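Local coordinates for CELL division control protein 6 (Pyrobaculum aerophilum, PDB 1FNN) that binds ADP together with magnesium, belongs to the Cdc6/Cdc18 family of AAA+ ATPases and is probably involved in regulating DNA replication, at residues Gln197-Leu202 against Ile219-Ala224. Sequence-based numbering, arbitrary orientation.
Sequences QIFDIL and ILQMIA. With ADP (adenosine-5'-diphosphate), chain D.
Phe199 swings its ring across to helix 217-227, where the CD1-CE1 side meets two consecutive residues. Phe199 CE1 lies 3.7 Å from CB of Leu220, and its CD1 lies 3.8 Å from CG of Gln221, so both side chains meet the ring obliquely through their first aliphatic carbons. With CG opposite the backbone N (chi1 174°), the ring leans out from helix 195-209 and crosses the Leu220 side chain nearly at right angles. One turn along, Leu202 reaches over with a single branch: its CD1 sits 3.6 Å from CG2 of Ile223, while its CB faces CG of Leu220 at 4.2 Å. The backbones come closest at Ala224, whose CA is 5.4 Å from CA of Phe199, an approach consistent with its small side chain. The Ala224 methyl CB lies beside the start of the Phe199 side chain and 3.9 Å from CG2 of Ile198, a branch set opposite the Ile198 backbone N.

The axes of the two segments are inclined at 131° and come within 8.6 Å. Helix 240-256 adds Ala243, Ile244, Ile246 and Leu247 to this apolar core of the AAA+ lid. On another side of helix 195-209, Ile201 packs on the adenine, its CD1 3.6 Å from C6 of ADP. With no hydrogen bond across the segments, non-directional apolar packing joins this nucleotide-contacting helix to its lid neighbour.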
ATOM      1  N   GLN A 197       8.131  -2.461   8.779  1.00 37.52           N
ATOM      2  CA  GLN A 197       7.808  -1.089   8.314  1.00 37.19           C
ATOM      3  C   GLN A 197       6.313  -0.869   8.383  1.00 40.52           C
ATOM      4  O   GLN A 197       5.840   0.223   8.768  1.00 38.92           O
ATOM      5  CB  GLN A 197       8.336  -0.961   6.877  1.00 31.76           C
ATOM      6  CG  GLN A 197       9.873  -1.005   6.856  1.00 36.48           C
ATOM      7  CD  GLN A 197      10.412  -1.082   5.461  1.00 39.12           C
ATOM      8  OE1 GLN A 197       9.787  -1.449   4.451  1.00 36.51           O
ATOM      9  NE2 GLN A 197      11.686  -0.700   5.384  1.00 42.50           N
ATOM     10  N   ILE A 198       5.529  -1.882   7.942  1.00 35.53           N
ATOM     11  CA  ILE A 198       4.069  -1.798   8.123  1.00 37.59           C
ATOM     12  C   ILE A 198       3.684  -1.543   9.558  1.00 37.56           C
ATOM     13  O   ILE A 198       2.876  -0.664   9.912  1.00 37.15           O
ATOM     14  CB  ILE A 198       3.332  -3.044   7.589  1.00 38.87           C
ATOM     15  CG1 ILE A 198       3.461  -3.108   6.070  1.00 37.78           C
ATOM     16  CG2 ILE A 198       1.869  -3.006   8.007  1.00 34.43           C
ATOM     17  CD1 ILE A 198       2.694  -2.004   5.332  1.00 40.33           C
ATOM     18  N   PHE A 199       4.268  -2.288  10.502  1.00 36.60           N
ATOM     19  CA  PHE A 199       4.021  -2.073  11.907  1.00 37.83           C
ATOM     20  C   PHE A 199       4.294  -0.575  12.258  1.00 35.32           C
ATOM     21  O   PHE A 199       3.493  -0.050  13.040  1.00 33.16           O
ATOM     22  CB  PHE A 199       4.916  -2.957  12.770  1.00 37.74           C
ATOM     23  CG  PHE A 199       4.809  -2.684  14.233  1.00 39.70           C
ATOM     24  CD1 PHE A 199       3.831  -3.279  14.997  1.00 40.13           C
ATOM     25  CD2 PHE A 199       5.699  -1.819  14.858  1.00 40.90           C
ATOM     26  CE1 PHE A 199       3.719  -3.039  16.340  1.00 38.75           C
ATOM     27  CE2 PHE A 199       5.593  -1.570  16.213  1.00 44.11           C
ATOM     28  CZ  PHE A 199       4.606  -2.175  16.968  1.00 43.37           C
ATOM     29  N   ASP A 200       5.432  -0.050  11.838  1.00 36.92           N
ATOM     30  CA  ASP A 200       5.729   1.347  12.281  1.00 40.97           C
ATOM     31  C   ASP A 200       4.671   2.322  11.752  1.00 37.92           C
ATOM     32  O   ASP A 200       4.298   3.287  12.398  1.00 39.76           O
ATOM     33  CB  ASP A 200       7.109   1.755  11.835  1.00 41.78           C
ATOM     34  CG  ASP A 200       8.258   0.958  12.435  1.00 42.75           C
ATOM     35  OD1 ASP A 200       8.151   0.491  13.580  1.00 46.37           O
ATOM     36  OD2 ASP A 200       9.263   0.821  11.722  1.00 38.00           O
ATOM     37  N   ILE A 201       4.258   2.163  10.504  1.00 37.02           N
ATOM     38  CA  ILE A 201       3.189   2.965   9.928  1.00 37.21           C
ATOM     39  C   ILE A 201       1.913   2.840  10.747  1.00 39.65           C
ATOM     40  O   ILE A 201       1.244   3.831  11.098  1.00 31.54           O
ATOM     41  CB  ILE A 201       2.943   2.558   8.490  1.00 31.51           C
ATOM     42  CG1 ILE A 201       4.225   2.891   7.695  1.00 38.43           C
ATOM     43  CG2 ILE A 201       1.695   3.226   7.888  1.00 32.64           C
ATOM     44  CD1 ILE A 201       4.180   2.390   6.252  1.00 41.84           C
ATOM     45  N   LEU A 202       1.492   1.582  10.998  1.00 32.83           N
ATOM     46  CA  LEU A 202       0.280   1.379  11.780  1.00 32.30           C
ATOM     47  C   LEU A 202       0.379   1.909  13.196  1.00 31.16           C
ATOM     48  O   LEU A 202      -0.619   2.429  13.721  1.00 37.02           O
ATOM     49  CB  LEU A 202      -0.104  -0.110  11.850  1.00 34.44           C
ATOM     50  CG  LEU A 202      -0.446  -0.802  10.540  1.00 37.88           C
ATOM     51  CD1 LEU A 202      -0.875  -2.261  10.783  1.00 32.02           C
ATOM     52  CD2 LEU A 202      -1.622  -0.115   9.864  1.00 31.53           C
ATOM     53  N   ILE A 219      -1.552  -6.775  18.348  1.00 34.36           N
ATOM     54  CA  ILE A 219      -2.601  -6.667  17.322  1.00 33.69           C
ATOM     55  C   ILE A 219      -2.083  -6.011  16.055  1.00 37.29           C
ATOM     56  O   ILE A 219      -2.476  -6.329  14.923  1.00 34.84           O
ATOM     57  CB  ILE A 219      -3.837  -5.948  17.870  1.00 40.43           C
ATOM     58  CG1 ILE A 219      -4.695  -6.927  18.688  1.00 45.23           C
ATOM     59  CG2 ILE A 219      -4.698  -5.286  16.786  1.00 35.99           C
ATOM     60  CD1 ILE A 219      -5.594  -7.835  17.863  1.00 38.36           C
ATOM     61  N   LEU A 220      -1.234  -4.989  16.227  1.00 38.54           N
ATOM     62  CA  LEU A 220      -0.680  -4.273  15.066  1.00 37.13           C
ATOM     63  C   LEU A 220       0.272  -5.232  14.342  1.00 39.11           C
ATOM     64  O   LEU A 220       0.324  -5.260  13.116  1.00 37.03           O
ATOM     65  CB  LEU A 220       0.103  -3.077  15.643  1.00 41.80           C
ATOM     66  CG  LEU A 220      -0.544  -1.693  15.662  1.00 50.92           C
ATOM     67  CD1 LEU A 220      -2.054  -1.709  15.640  1.00 41.10           C
ATOM     68  CD2 LEU A 220       0.018  -0.813  16.780  1.00 45.56           C
ATOM     69  N   GLN A 221       1.024  -6.008  15.148  1.00 37.40           N
ATOM     70  CA  GLN A 221       1.948  -6.979  14.541  1.00 41.42           C
ATOM     71  C   GLN A 221       1.221  -8.044  13.706  1.00 37.14           C
ATOM     72  O   GLN A 221       1.681  -8.365  12.600  1.00 39.33           O
ATOM     73  CB  GLN A 221       2.831  -7.662  15.574  1.00 42.93           C
ATOM     74  CG  GLN A 221       3.965  -6.868  16.188  1.00 56.09           C
ATOM     75  CD  GLN A 221       4.485  -7.507  17.463  1.00 62.43           C
ATOM     76  OE1 GLN A 221       3.829  -8.355  18.087  1.00 67.54           O
ATOM     77  NE2 GLN A 221       5.679  -7.122  17.893  1.00 66.41           N
ATOM     78  N   MET A 222       0.047  -8.437  14.156  1.00 39.20           N
ATOM     79  CA  MET A 222      -0.817  -9.392  13.416  1.00 39.65           C
ATOM     80  C   MET A 222      -1.218  -8.894  12.057  1.00 41.01           C
ATOM     81  O   MET A 222      -1.149  -9.561  10.992  1.00 35.81           O
ATOM     82  CB  MET A 222      -1.993  -9.696  14.332  1.00 37.60           C
ATOM     83  CG  MET A 222      -3.089 -10.598  13.771  1.00 38.01           C
ATOM     84  SD  MET A 222      -4.491 -10.757  14.900  1.00 35.49           S
ATOM     85  CE  MET A 222      -5.644 -11.687  13.907  1.00 36.46           C
ATOM     86  N   ILE A 223      -1.654  -7.595  12.035  1.00 36.81           N
ATOM     87  CA  ILE A 223      -2.031  -6.986  10.771  1.00 31.61           C
ATOM     88  C   ILE A 223      -0.809  -6.812   9.876  1.00 28.56           C
ATOM     89  O   ILE A 223      -0.874  -7.054   8.687  1.00 33.66           O
ATOM     90  CB  ILE A 223      -2.660  -5.559  10.998  1.00 37.63           C
ATOM     91  CG1 ILE A 223      -3.891  -5.708  11.864  1.00 35.47           C
ATOM     92  CG2 ILE A 223      -2.915  -4.937   9.628  1.00 33.74           C
ATOM     93  CD1 ILE A 223      -4.630  -4.414  12.254  1.00 36.98           C
ATOM     94  N   ALA A 224       0.341  -6.429  10.456  1.00 34.86           N
ATOM     95  CA  ALA A 224       1.570  -6.280   9.684  1.00 35.93           C
ATOM     96  C   ALA A 224       2.094  -7.626   9.124  1.00 36.92           C
ATOM     97  O   ALA A 224       2.576  -7.695   8.000  1.00 36.47           O
ATOM     98  CB  ALA A 224       2.641  -5.740  10.643  1.00 39.40           C
TER
HETATM   99  PB  ADP D 398       0.598   4.755  -3.458  1.00 37.26           P
HETATM  100  O1B ADP D 398       0.394   5.961  -4.365  1.00 34.66           O
HETATM  101  O2B ADP D 398       1.931   4.260  -3.455  1.00 39.89           O
HETATM  102  O3B ADP D 398      -0.342   3.798  -4.033  1.00 37.48           O
HETATM  103  PA  ADP D 398      -0.179   5.924  -0.988  1.00 36.67           P
HETATM  104  O1A ADP D 398       0.674   7.123  -1.067  1.00 37.96           O
HETATM  105  O2A ADP D 398      -1.585   6.245  -1.256  1.00 36.56           O
HETATM  106  O3A ADP D 398       0.337   4.833  -1.936  1.00 37.58           O
HETATM  107  O5' ADP D 398      -0.151   5.265   0.513  1.00 36.16           O
HETATM  108  C5' ADP D 398      -1.185   4.338   0.790  1.00 34.33           C
HETATM  109  C4' ADP D 398      -1.671   4.651   2.220  1.00 34.39           C
HETATM  110  O4' ADP D 398      -0.591   4.447   3.102  1.00 34.50           O
HETATM  111  C3' ADP D 398      -2.110   6.093   2.441  1.00 34.84           C
HETATM  112  O3' ADP D 398      -3.117   6.097   3.438  1.00 35.06           O
HETATM  113  C2' ADP D 398      -0.812   6.695   2.862  1.00 37.05           C
HETATM  114  O2' ADP D 398      -0.987   7.896   3.616  1.00 35.23           O
HETATM  115  C1' ADP D 398      -0.266   5.598   3.787  1.00 36.11           C
HETATM  116  N9  ADP D 398       1.142   5.671   3.755  1.00 33.44           N
HETATM  117  C8  ADP D 398       1.951   5.159   2.775  1.00 35.88           C
HETATM  118  N7  ADP D 398       3.214   5.116   3.078  1.00 32.40           N
HETATM  119  C5  ADP D 398       3.234   5.641   4.360  1.00 29.59           C
HETATM  120  C6  ADP D 398       4.291   5.894   5.250  1.00 32.67           C
HETATM  121  N6  ADP D 398       5.546   5.639   4.916  1.00 35.34           N
HETATM  122  N1  ADP D 398       4.003   6.441   6.433  1.00 34.91           N
HETATM  123  C2  ADP D 398       2.746   6.722   6.720  1.00 31.05           C
HETATM  124  N3  ADP D 398       1.654   6.540   5.980  1.00 35.76           N
HETATM  125  C4  ADP D 398       1.985   5.983   4.783  1.00 31.49           C